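Local coordinates for Rpb7-binding protein seb1 (Schizosaccharomyces pombe 972h-, PDB 5MDT) that probably binds the C-terminal domain of RNA polymerase II through its CTD-interacting domain and, with its binding to nascent RNA, drives transcription termination, at residues Ile69-Gln74 with Asp127-Ala132. Numbering follows the deposited sequence.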
# COMPACT_ATOMS: atom_id res chain seq x y z
N ILE A 69 -3.89 0.51 4.07
CA ILE A 69 -3.02 0.44 5.25
C ILE A 69 -2.27 1.77 5.51
O ILE A 69 -2.29 2.23 6.64
CB ILE A 69 -2.09 -0.77 5.12
CG1 ILE A 69 -2.91 -2.07 5.35
CG2 ILE A 69 -0.94 -0.66 6.16
CD1 ILE A 69 -2.18 -3.35 5.05
N VAL A 70 -1.65 2.38 4.47
CA VAL A 70 -0.88 3.62 4.65
C VAL A 70 -1.78 4.76 5.13
O VAL A 70 -1.42 5.45 6.08
CB VAL A 70 0.00 4.03 3.43
CG1 VAL A 70 -0.82 4.48 2.22
CG2 VAL A 70 1.02 5.09 3.83
N ARG A 71 -2.97 4.91 4.53
CA ARG A 71 -3.90 5.97 4.96
C ARG A 71 -4.43 5.73 6.39
O ARG A 71 -4.65 6.68 7.13
CB ARG A 71 -5.01 6.16 3.95
CG ARG A 71 -4.53 6.88 2.68
CD ARG A 71 -5.67 7.32 1.77
NE ARG A 71 -6.36 6.17 1.19
CZ ARG A 71 -7.50 5.66 1.65
NH1 ARG A 71 -8.12 6.22 2.68
NH2 ARG A 71 -8.02 4.58 1.08
N SER A 72 -4.57 4.45 6.80
CA SER A 72 -5.01 4.11 8.15
C SER A 72 -3.91 4.40 9.18
O SER A 72 -4.21 5.01 10.19
CB SER A 72 -5.50 2.67 8.23
OG SER A 72 -6.72 2.56 7.50
N PHE A 73 -2.62 4.11 8.86
CA PHE A 73 -1.51 4.49 9.75
C PHE A 73 -1.41 6.02 9.84
O PHE A 73 -1.18 6.55 10.92
CB PHE A 73 -0.16 3.95 9.24
CG PHE A 73 0.10 2.47 9.40
CD1 PHE A 73 -0.21 1.81 10.59
CD2 PHE A 73 0.80 1.76 8.43
CE1 PHE A 73 0.10 0.45 10.77
CE2 PHE A 73 1.13 0.41 8.62
CZ PHE A 73 0.78 -0.24 9.78
N GLN A 74 -1.58 6.72 8.70
CA GLN A 74 -1.56 8.19 8.65
C GLN A 74 -2.65 8.76 9.57
O GLN A 74 -2.38 9.67 10.36
CB GLN A 74 -1.74 8.68 7.21
CG GLN A 74 -1.84 10.21 7.11
CD GLN A 74 -2.22 10.75 5.76
OE1 GLN A 74 -2.78 10.05 4.91
NE2 GLN A 74 -1.97 12.04 5.56
N ASP A 127 -4.09 10.63 -6.82
CA ASP A 127 -5.06 11.69 -6.55
C ASP A 127 -5.57 11.59 -5.11
O ASP A 127 -5.64 12.61 -4.42
CB ASP A 127 -6.26 11.58 -7.51
CG ASP A 127 -6.01 12.01 -8.95
OD1 ASP A 127 -5.02 12.73 -9.19
OD2 ASP A 127 -6.82 11.65 -9.82
N ILE A 128 -5.90 10.36 -4.65
CA ILE A 128 -6.37 10.07 -3.29
C ILE A 128 -5.30 10.49 -2.28
O ILE A 128 -5.62 11.18 -1.30
CB ILE A 128 -6.82 8.58 -3.16
CG1 ILE A 128 -8.16 8.36 -3.92
CG2 ILE A 128 -6.94 8.13 -1.68
CD1 ILE A 128 -8.53 6.90 -4.20
N TRP A 129 -4.03 10.12 -2.55
CA TRP A 129 -2.87 10.44 -1.72
C TRP A 129 -2.58 11.94 -1.68
O TRP A 129 -2.19 12.46 -0.64
CB TRP A 129 -1.66 9.65 -2.19
CG TRP A 129 -1.82 8.17 -2.03
CD1 TRP A 129 -2.58 7.53 -1.09
CD2 TRP A 129 -1.13 7.15 -2.76
NE1 TRP A 129 -2.43 6.17 -1.21
CE2 TRP A 129 -1.54 5.90 -2.22
CE3 TRP A 129 -0.25 7.16 -3.86
CZ2 TRP A 129 -1.07 4.68 -2.72
CZ3 TRP A 129 0.24 5.94 -4.33
CH2 TRP A 129 -0.19 4.72 -3.78
N GLU A 130 -2.78 12.63 -2.81
CA GLU A 130 -2.58 14.07 -2.91
C GLU A 130 -3.59 14.81 -2.03
O GLU A 130 -3.22 15.72 -1.28
CB GLU A 130 -2.66 14.52 -4.37
CG GLU A 130 -2.36 15.99 -4.60
CD GLU A 130 -2.16 16.32 -6.07
OE1 GLU A 130 -3.09 16.05 -6.87
OE2 GLU A 130 -1.07 16.81 -6.42
N LYS A 131 -4.87 14.40 -2.11
CA LYS A 131 -6.00 14.96 -1.37
C LYS A 131 -5.84 14.73 0.14
O LYS A 131 -6.16 15.62 0.94
CB LYS A 131 -7.32 14.35 -1.89
CG LYS A 131 -8.60 14.98 -1.35
CD LYS A 131 -9.81 14.13 -1.70
CE LYS A 131 -11.08 14.64 -1.08
NZ LYS A 131 -12.26 13.83 -1.49
N ALA A 132 -5.35 13.54 0.53
CA ALA A 132 -5.15 13.18 1.93
C ALA A 132 -3.77 13.63 2.45
O ALA A 132 -3.49 13.45 3.64
CB ALA A 132 -5.32 11.68 2.11
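Q74 reaches A132 because its CG lies opposite the backbone N (chi1 175°) and the chain runs straight on, while R71 turns beside I128 through a bend at chi3. Q74 and R71 sit on helix 59-79 of the all-helical CID fold and face the C-terminal end of helix 119-131. The two segments run almost parallel, 6° apart, yet their axes come no closer than 11.8 Å; long side chains therefore bridge the gap, and the buried surface is modest at 230 Å².

Between the two segments themselves there is one hydrogen bond: NE2 of Q74 donates to the backbone O of A132 over 2.8 Å. It is moderately bent, with an N-H...O angle of 151°, and the donor stands tilted from the carbonyl plane. At the other branch of the amide, OE1 bonds to T134 OG1, which fixes the amide's rotation.

The rest is van der Waals packing. The R71 side chain crosses that of I128 nearly at right angles, with NE 3.5 Å from I128 CG2, and its CD meets the edge of the W129 indole at CD1 (4.2 Å). D67, also on helix 59-79, ties these groups together: its OD1 forms a salt bridge with R71 NE and accepts a hydrogen bond from W129 NE1. On the buried side, V70 CG1 approaches W129 NE1 obliquely, at 4.1 Å.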